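Local coordinates for peptidase M16 inactive domain family protein (Pseudomonas fluorescens, PDB 3GWB), which probably belongs to the M16 metallopeptidases as an inactive-domain protein, with a hydrolase activity and metal binding that remain tentative, at residues E65-K70 with F115-G120; D127-I132 with I179-L184; Y266-L271 with Q393-E398. All blocks are in the same frame, centred on the assembly; numbering follows the deposited sequence.

Overall arrangement
Following the chain from its N terminus, contact 1 closes a loop of 44 residues by bringing the turn at 65-70 back to the end of helix 105-120. Contact 2 opens afterwards: helix 126-143 receives the start of helix 181-191 after 46 residues with no strand among them. The two are neighbours, their centres 15 Å apart, joined by Glu65, which meets Arg131 in a salt bridge and probably hydrogen-bonds Ser128. Contact 3 spans the longest loop, 121 residues, tying helix 266-277 to the junction of helices 384-394 and 397-407. It lies on the opposite side of the chain's centre, its centre about 45 Å from that of contact 1. All three follow in series, without nesting or crossing.

Contact 1. Residues E65-K70 with F115-G120; sequences EGVAGK and FAEVVG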
loop_
_atom_site.group_PDB
_atom_site.type_symbol
_atom_site.label_atom_id
_atom_site.label_comp_id
_atom_site.label_asym_id
_atom_site.label_seq_id
_atom_site.Cartn_x
_atom_site.Cartn_y
_atom_site.Cartn_z
ATOM N N GLU A 65 3.224 -0.339 19.123
ATOM C CA GLU A 65 3.384 -1.769 19.371
ATOM C C GLU A 65 3.069 -2.103 20.823
ATOM O O GLU A 65 3.002 -3.277 21.187
ATOM C CB GLU A 65 4.813 -2.228 19.059
ATOM C CG GLU A 65 5.122 -2.351 17.584
ATOM C CD GLU A 65 4.220 -3.350 16.872
ATOM O OE1 GLU A 65 3.951 -4.439 17.433
ATOM O OE2 GLU A 65 3.790 -3.053 15.738
ATOM N N GLY A 66 2.891 -1.074 21.653
ATOM C CA GLY A 66 2.581 -1.318 23.048
ATOM C C GLY A 66 2.736 -0.143 23.997
ATOM O O GLY A 66 3.601 0.716 23.820
ATOM N N VAL A 67 1.868 -0.102 25.001
ATOM C CA VAL A 67 1.911 0.922 26.039
ATOM C C VAL A 67 1.624 0.169 27.332
ATOM O O VAL A 67 1.319 -1.024 27.294
ATOM C CB VAL A 67 0.848 2.028 25.829
ATOM C CG1 VAL A 67 1.083 2.723 24.486
ATOM C CG2 VAL A 67 -0.545 1.443 25.898
ATOM N N ALA A 68 1.731 0.851 28.467
ATOM C CA ALA A 68 1.486 0.223 29.762
ATOM C C ALA A 68 0.203 -0.609 29.784
ATOM O O ALA A 68 -0.897 -0.081 29.603
ATOM C CB ALA A 68 1.430 1.294 30.858
ATOM N N GLY A 69 0.359 -1.913 29.993
ATOM C CA GLY A 69 -0.785 -2.810 30.069
ATOM C C GLY A 69 -1.532 -3.125 28.785
ATOM O O GLY A 69 -2.592 -3.753 28.833
ATOM N N LYS A 70 -0.995 -2.711 27.639
ATOM C CA LYS A 70 -1.648 -2.959 26.351
ATOM C C LYS A 70 -0.666 -3.405 25.269
ATOM O O LYS A 70 0.408 -2.822 25.120
ATOM C CB LYS A 70 -2.344 -1.694 25.855
ATOM C CG LYS A 70 -3.580 -1.279 26.602
ATOM C CD LYS A 70 -4.170 -0.045 25.925
ATOM C CE LYS A 70 -5.570 0.254 26.416
ATOM N NZ LYS A 70 -5.596 0.451 27.889
ATOM N N PHE A 115 -3.728 8.002 22.020
ATOM C CA PHE A 115 -2.729 8.538 21.100
ATOM C C PHE A 115 -1.541 9.140 21.860
ATOM O O PHE A 115 -0.387 8.898 21.514
ATOM C CB PHE A 115 -3.356 9.610 20.209
ATOM C CG PHE A 115 -2.406 10.198 19.198
ATOM C CD1 PHE A 115 -2.007 9.462 18.090
ATOM C CD2 PHE A 115 -1.895 11.481 19.370
ATOM C CE1 PHE A 115 -1.123 9.998 17.152
ATOM C CE2 PHE A 115 -1.006 12.030 18.438
ATOM C CZ PHE A 115 -0.614 11.286 17.334
ATOM N N ALA A 116 -1.833 9.934 22.887
ATOM C CA ALA A 116 -0.777 10.558 23.680
ATOM C C ALA A 116 0.101 9.482 24.319
ATOM O O ALA A 116 1.328 9.593 24.336
ATOM C CB ALA A 116 -1.388 11.450 24.764
ATOM N N GLU A 117 -0.536 8.440 24.846
ATOM C CA GLU A 117 0.182 7.345 25.479
ATOM C C GLU A 117 1.080 6.633 24.465
ATOM O O GLU A 117 2.241 6.352 24.744
ATOM C CB GLU A 117 -0.811 6.346 26.082
ATOM C CG GLU A 117 -0.163 5.205 26.855
ATOM C CD GLU A 117 -0.017 5.491 28.342
ATOM O OE1 GLU A 117 -1.051 5.687 29.019
ATOM O OE2 GLU A 117 1.129 5.509 28.841
ATOM N N VAL A 118 0.538 6.347 23.289
ATOM C CA VAL A 118 1.295 5.662 22.241
ATOM C C VAL A 118 2.551 6.435 21.807
ATOM O O VAL A 118 3.653 5.877 21.742
ATOM C CB VAL A 118 0.390 5.389 20.999
ATOM C CG1 VAL A 118 1.238 5.053 19.775
ATOM C CG2 VAL A 118 -0.558 4.226 21.298
ATOM N N VAL A 119 2.398 7.722 21.528
ATOM C CA VAL A 119 3.539 8.505 21.083
ATOM C C VAL A 119 4.455 8.967 22.212
ATOM O O VAL A 119 5.664 9.035 22.029
ATOM C CB VAL A 119 3.073 9.729 20.260
ATOM C CG1 VAL A 119 4.271 10.467 19.676
ATOM C CG2 VAL A 119 2.133 9.271 19.148
ATOM N N GLY A 120 3.897 9.255 23.384
ATOM C CA GLY A 120 4.728 9.723 24.484
ATOM C C GLY A 120 5.271 8.696 25.468
ATOM O O GLY A 120 6.312 8.922 26.092
HETATM O O HOH W 1 2.796 3.414 28.612
HETATM O O HOH W 2 -1.828 2.353 29.230
#
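Val67 meets Glu117 and Val118 on the last turns of helix 105-120. Before it, Glu65 points away from this helix, toward helix 126-143, and Gly66 bonds Thr123 through the backbone. Val67 then turns its side chain onto the helix: CB lies 3.5 Å from Glu117 CG, and CG1 packs over the helix backbone at Val118 CA, 3.7 Å away, with Val118 CG2 beside it. Ile75 of helix 72-80 touches both valines. From Val67 to Lys70 the chain makes a type II beta turn that joins the short strands 66-67 and 70-71, closed by Lys70 N to Val67 O at 2.9 Å and Val67 N to Lys70 O at 3.1 Å, with Gly69 taking the positive phi. Ala68 is linked to Glu117 through water: one water accepts from Ala68 N and donates to Glu117 OE2 at 2.7 Å, while a second donates to Ala68 O and, weakly, to Glu117 OE1. The bend at chi2 (93°) brings the carboxylate to these waters while CG stays on the valine. Glu117 thus serves both halves of the contact, its CG against Val67 and its carboxylate bound to water beside the turn.

Contact 2. Residues D127-I132 with I179-L184; sequences DSLARI and ITLAQL
Leu129 faces Leu181 and Leu184 where helix 126-143 passes the first turn of helix 181-191, the backbones closest at Leu129 and Leu181 with their CA atoms 8.2 Å apart. At that spacing the gap is bridged by side chains, and Leu129 supplies the whole of the first segment's share. With CG anti to the backbone N (chi1 -179°), it extends across and divides its methyls between two partners. CD2 runs alongside Leu181, the two chains passing in opposite directions, and meets Leu181 CD2 at 3.4 Å, tighter than ordinary van der Waals contact. CD1 approaches Leu184 tip to tip, 3.7 Å from Leu184 CD1. Ile179 O lies farther off, 4.2 Å from Leu129 CD2, and itself accepts from Lys133 NZ. Phe124 touches both leucines of the second segment, and Leu58 of helix 55-62 backs Leu129. The second helix is started by Thr180 and Gln183. Thr180 N donates to Gln183 OE1 at 2.8 Å, in the carbonyl plane and on a lone pair, while Gln183 N returns a weak bond to Thr180 OG1. This reciprocal pair is a capping box, with Thr180 as N-cap, and it begins helix 181-191 at the residues that pack on Leu129: plain helix-helix packing that joins helix 126-143 to helix 181-191, with helix 55-62 alongside.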
loop_
_atom_site.group_PDB
_atom_site.type_symbol
_atom_site.label_atom_id
_atom_site.label_comp_id
_atom_site.label_asym_id
_atom_site.label_seq_id
_atom_site.Cartn_x
_atom_site.Cartn_y
_atom_site.Cartn_z
ATOM N N ASP A 127 8.906 -8.782 22.113
ATOM C CA ASP A 127 8.417 -9.648 21.049
ATOM C C ASP A 127 8.071 -8.875 19.776
ATOM O O ASP A 127 8.070 -9.438 18.681
ATOM C CB ASP A 127 7.205 -10.441 21.541
ATOM C CG ASP A 127 5.993 -9.562 21.796
ATOM O OD1 ASP A 127 6.149 -8.473 22.391
ATOM O OD2 ASP A 127 4.878 -9.972 21.411
ATOM N N SER A 128 7.780 -7.584 19.917
ATOM C CA SER A 128 7.462 -6.757 18.758
ATOM C C SER A 128 8.753 -6.366 18.051
ATOM O O SER A 128 8.815 -6.364 16.827
ATOM C CB SER A 128 6.706 -5.490 19.179
ATOM O OG SER A 128 5.404 -5.800 19.640
ATOM N N LEU A 129 9.783 -6.034 18.828
ATOM C CA LEU A 129 11.071 -5.643 18.257
ATOM C C LEU A 129 11.659 -6.781 17.421
ATOM O O LEU A 129 12.293 -6.548 16.394
ATOM C CB LEU A 129 12.054 -5.265 19.370
ATOM C CG LEU A 129 13.458 -4.814 18.945
ATOM C CD1 LEU A 129 13.369 -3.530 18.123
ATOM C CD2 LEU A 129 14.320 -4.607 20.181
ATOM N N ALA A 130 11.452 -8.012 17.873
ATOM C CA ALA A 130 11.957 -9.175 17.165
ATOM C C ALA A 130 11.165 -9.337 15.873
ATOM O O ALA A 130 11.725 -9.644 14.825
ATOM C CB ALA A 130 11.815 -10.415 18.041
ATOM N N ARG A 131 9.859 -9.111 15.949
ATOM C CA ARG A 131 9.003 -9.241 14.776
ATOM C C ARG A 131 9.350 -8.190 13.723
ATOM O O ARG A 131 9.410 -8.493 12.532
ATOM C CB ARG A 131 7.535 -9.095 15.171
ATOM C CG ARG A 131 6.573 -9.597 14.118
ATOM C CD ARG A 131 5.139 -9.189 14.420
ATOM N NE ARG A 131 4.879 -7.797 14.058
ATOM C CZ ARG A 131 4.559 -6.837 14.922
ATOM N NH1 ARG A 131 4.457 -7.108 16.222
ATOM N NH2 ARG A 131 4.333 -5.603 14.483
ATOM N N ILE A 132 9.573 -6.955 14.168
ATOM C CA ILE A 132 9.908 -5.864 13.257
ATOM C C ILE A 132 11.280 -6.058 12.628
ATOM O O ILE A 132 11.443 -5.857 11.422
ATOM C CB ILE A 132 9.877 -4.493 13.977
ATOM C CG1 ILE A 132 8.509 -4.281 14.627
ATOM C CG2 ILE A 132 10.136 -3.367 12.982
ATOM C CD1 ILE A 132 7.356 -4.357 13.663
ATOM N N ILE A 179 20.694 -3.264 17.449
ATOM C CA ILE A 179 19.832 -2.281 18.127
ATOM C C ILE A 179 19.074 -2.862 19.322
ATOM O O ILE A 179 18.297 -3.798 19.180
ATOM C CB ILE A 179 18.804 -1.658 17.154
ATOM C CG1 ILE A 179 19.532 -0.985 15.988
ATOM C CG2 ILE A 179 17.943 -0.628 17.886
ATOM C CD1 ILE A 179 20.554 0.029 16.412
ATOM N N THR A 180 19.288 -2.280 20.496
ATOM C CA THR A 180 18.642 -2.757 21.712
ATOM C C THR A 180 17.505 -1.856 22.188
ATOM O O THR A 180 17.322 -0.737 21.698
ATOM C CB THR A 180 19.649 -2.854 22.849
ATOM O OG1 THR A 180 20.047 -1.533 23.225
ATOM C CG2 THR A 180 20.886 -3.644 22.405
ATOM N N LEU A 181 16.744 -2.357 23.155
ATOM C CA LEU A 181 15.637 -1.597 23.716
ATOM C C LEU A 181 16.173 -0.329 24.375
ATOM O O LEU A 181 15.526 0.715 24.340
ATOM C CB LEU A 181 14.882 -2.448 24.739
ATOM C CG LEU A 181 14.215 -3.708 24.166
ATOM C CD1 LEU A 181 13.542 -4.493 25.288
ATOM C CD2 LEU A 181 13.194 -3.319 23.108
ATOM N N ALA A 182 17.365 -0.426 24.961
ATOM C CA ALA A 182 17.993 0.716 25.620
ATOM C C ALA A 182 18.227 1.847 24.627
ATOM O O ALA A 182 18.059 3.018 24.958
ATOM C CB ALA A 182 19.318 0.303 26.248
ATOM N N GLN A 183 18.630 1.492 23.414
ATOM C CA GLN A 183 18.879 2.485 22.378
ATOM C C GLN A 183 17.585 3.125 21.890
ATOM O O GLN A 183 17.534 4.329 21.623
ATOM C CB GLN A 183 19.600 1.841 21.200
ATOM C CG GLN A 183 21.039 1.445 21.493
ATOM C CD GLN A 183 21.677 0.736 20.317
ATOM O OE1 GLN A 183 21.390 -0.428 20.052
ATOM N NE2 GLN A 183 22.533 1.443 19.594
ATOM N N LEU A 184 16.542 2.317 21.756
ATOM C CA LEU A 184 15.265 2.834 21.298
ATOM C C LEU A 184 14.724 3.801 22.341
ATOM O O LEU A 184 14.178 4.854 22.001
ATOM C CB LEU A 184 14.262 1.697 21.091
ATOM C CG LEU A 184 14.577 0.665 20.003
ATOM C CD1 LEU A 184 13.374 -0.267 19.836
ATOM C CD2 LEU A 184 14.890 1.365 18.687
#

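Contact 3. Residues Y266-L271 with Q393-E398; sequences YAAVSL and QELTVE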
loop_
_atom_site.group_PDB
_atom_site.type_symbol
_atom_site.label_atom_id
_atom_site.label_comp_id
_atom_site.label_asym_id
_atom_site.label_seq_id
_atom_site.Cartn_x
_atom_site.Cartn_y
_atom_site.Cartn_z
ATOM N N TYR A 266 11.275 27.869 -4.535
ATOM C CA TYR A 266 10.509 26.630 -4.471
ATOM C C TYR A 266 9.361 26.566 -5.477
ATOM O O TYR A 266 9.226 25.590 -6.215
ATOM C CB TYR A 266 9.947 26.423 -3.064
ATOM C CG TYR A 266 9.217 25.113 -2.919
ATOM C CD1 TYR A 266 9.910 23.905 -2.941
ATOM C CD2 TYR A 266 7.829 25.076 -2.788
ATOM C CE1 TYR A 266 9.241 22.690 -2.844
ATOM C CE2 TYR A 266 7.143 23.863 -2.693
ATOM C CZ TYR A 266 7.859 22.674 -2.716
ATOM O OH TYR A 266 7.190 21.475 -2.614
ATOM N N ALA A 267 8.528 27.600 -5.502
ATOM C CA ALA A 267 7.390 27.622 -6.416
ATOM C C ALA A 267 7.837 27.593 -7.878
ATOM O O ALA A 267 7.240 26.903 -8.711
ATOM C CB ALA A 267 6.526 28.860 -6.152
ATOM N N ALA A 268 8.888 28.345 -8.186
ATOM C CA ALA A 268 9.399 28.408 -9.547
ATOM C C ALA A 268 9.980 27.073 -10.006
ATOM O O ALA A 268 9.728 26.646 -11.129
ATOM C CB ALA A 268 10.451 29.505 -9.663
ATOM N N VAL A 269 10.745 26.407 -9.143
ATOM C CA VAL A 269 11.342 25.123 -9.523
ATOM C C VAL A 269 10.312 24.008 -9.522
ATOM O O VAL A 269 10.456 23.024 -10.245
ATOM C CB VAL A 269 12.520 24.718 -8.592
ATOM C CG1 VAL A 269 13.588 25.798 -8.616
ATOM C CG2 VAL A 269 12.020 24.471 -7.183
ATOM N N SER A 270 9.268 24.160 -8.714
ATOM C CA SER A 270 8.224 23.146 -8.668
ATOM C C SER A 270 7.480 23.152 -9.998
ATOM O O SER A 270 7.202 22.097 -10.565
ATOM C CB SER A 270 7.249 23.424 -7.524
ATOM O OG SER A 270 7.925 23.408 -6.279
ATOM N N LEU A 271 7.171 24.341 -10.501
ATOM C CA LEU A 271 6.458 24.450 -11.768
ATOM C C LEU A 271 7.371 24.039 -12.926
ATOM O O LEU A 271 6.934 23.401 -13.886
ATOM C CB LEU A 271 5.964 25.880 -11.970
ATOM C CG LEU A 271 4.948 26.060 -13.092
ATOM C CD1 LEU A 271 3.572 25.543 -12.645
ATOM C CD2 LEU A 271 4.872 27.533 -13.448
ATOM N N GLN A 393 0.851 30.923 -10.018
ATOM C CA GLN A 393 0.056 31.429 -11.131
ATOM C C GLN A 393 0.665 32.657 -11.817
ATOM O O GLN A 393 0.282 32.994 -12.932
ATOM C CB GLN A 393 -1.359 31.769 -10.653
ATOM C CG GLN A 393 -2.168 30.579 -10.154
ATOM C CD GLN A 393 -2.313 29.486 -11.198
ATOM O OE1 GLN A 393 -2.691 29.749 -12.340
ATOM N NE2 GLN A 393 -2.021 28.249 -10.806
ATOM N N GLU A 394 1.616 33.317 -11.163
ATOM C CA GLU A 394 2.229 34.511 -11.735
ATOM C C GLU A 394 3.602 34.340 -12.384
ATOM O O GLU A 394 4.125 35.276 -13.000
ATOM C CB GLU A 394 2.295 35.605 -10.669
ATOM C CG GLU A 394 0.945 36.268 -10.423
ATOM C CD GLU A 394 0.954 37.224 -9.246
ATOM O OE1 GLU A 394 1.943 37.974 -9.087
ATOM O OE2 GLU A 394 -0.042 37.233 -8.487
ATOM N N LEU A 395 4.185 33.152 -12.256
ATOM C CA LEU A 395 5.499 32.894 -12.836
ATOM C C LEU A 395 5.525 33.047 -14.355
ATOM O O LEU A 395 4.555 32.728 -15.042
ATOM C CB LEU A 395 5.966 31.484 -12.469
ATOM C CG LEU A 395 6.285 31.269 -10.992
ATOM C CD1 LEU A 395 6.515 29.792 -10.722
ATOM C CD2 LEU A 395 7.515 32.095 -10.619
ATOM N N THR A 396 6.647 33.541 -14.868
ATOM C CA THR A 396 6.824 33.717 -16.305
ATOM C C THR A 396 7.837 32.687 -16.804
ATOM O O THR A 396 8.587 32.106 -16.019
ATOM C CB THR A 396 7.353 35.127 -16.646
ATOM O OG1 THR A 396 8.604 35.342 -15.981
ATOM C CG2 THR A 396 6.363 36.200 -16.208
ATOM N N VAL A 397 7.853 32.454 -18.112
ATOM C CA VAL A 397 8.788 31.502 -18.699
ATOM C C VAL A 397 10.222 31.878 -18.337
ATOM O O VAL A 397 11.061 31.008 -18.080
ATOM C CB VAL A 397 8.645 31.464 -20.232
ATOM C CG1 VAL A 397 9.776 30.649 -20.843
ATOM C CG2 VAL A 397 7.300 30.867 -20.606
ATOM N N GLU A 398 10.494 33.180 -18.312
ATOM C CA GLU A 398 11.819 33.687 -17.985
ATOM C C GLU A 398 12.195 33.382 -16.535
ATOM O O GLU A 398 13.327 32.997 -16.255
ATOM C CB GLU A 398 11.882 35.201 -18.235
ATOM C CG GLU A 398 11.067 36.039 -17.249
ATOM C CD GLU A 398 10.914 37.496 -17.675
ATOM O OE1 GLU A 398 11.938 38.151 -17.982
ATOM O OE2 GLU A 398 9.764 37.988 -17.695
#
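Leu395 lies against the first turns of helix 266-277, in the bend between helices 384-394 and 397-407, and the backbones come nearest at Ala268 and Leu395, whose CA atoms are 6.8 Å apart. The close approach is possible because the helix presents small residues here: Ala267 and Ala268 let the leucine reach the backbone itself. Leu395 CD1 sits 3.4 Å from Ala268 CA and 3.6 Å from Ala267 O, so this one methyl rests on the helix main chain. Its other methyl, CD2, lies 4.0 Å from Ala268 CB. One turn on, Leu271 CD2 adds a contact at 3.9 Å to Leu395 CD1. A chi1 of -167° swings the Leu271 branch to the carbonyl side of its own backbone, and from there the two leucine side chains run alongside each other with opposite headings. Leu347 and Ala350 of helix 344-356 also touch Leu271, while Val400 of helix 397-407 touches Leu395 itself.

Within the first helix, Tyr266 O accepts from Ser270 N at 2.9 Å and from Ser270 OG, the two donors arriving from opposite faces of the carbonyl plane. The hydroxyl bond, 2.5 Å from Ser270 OG to Tyr266 O, is unusually short and carries little weight; the same hydroxyl sits over the centre of the Tyr266 ring. Lys351 NZ donates to Gln393 O and Leu395 O, in the bend between the helices, and Thr396 is the N-cap of helix 397-407. Across the two segments the contact is therefore made by apolar side chains and the helix backbone, a single leucine fitted over two alanines and a leucine, with Lys351 of helix 344-356 binding two carbonyls of the bend.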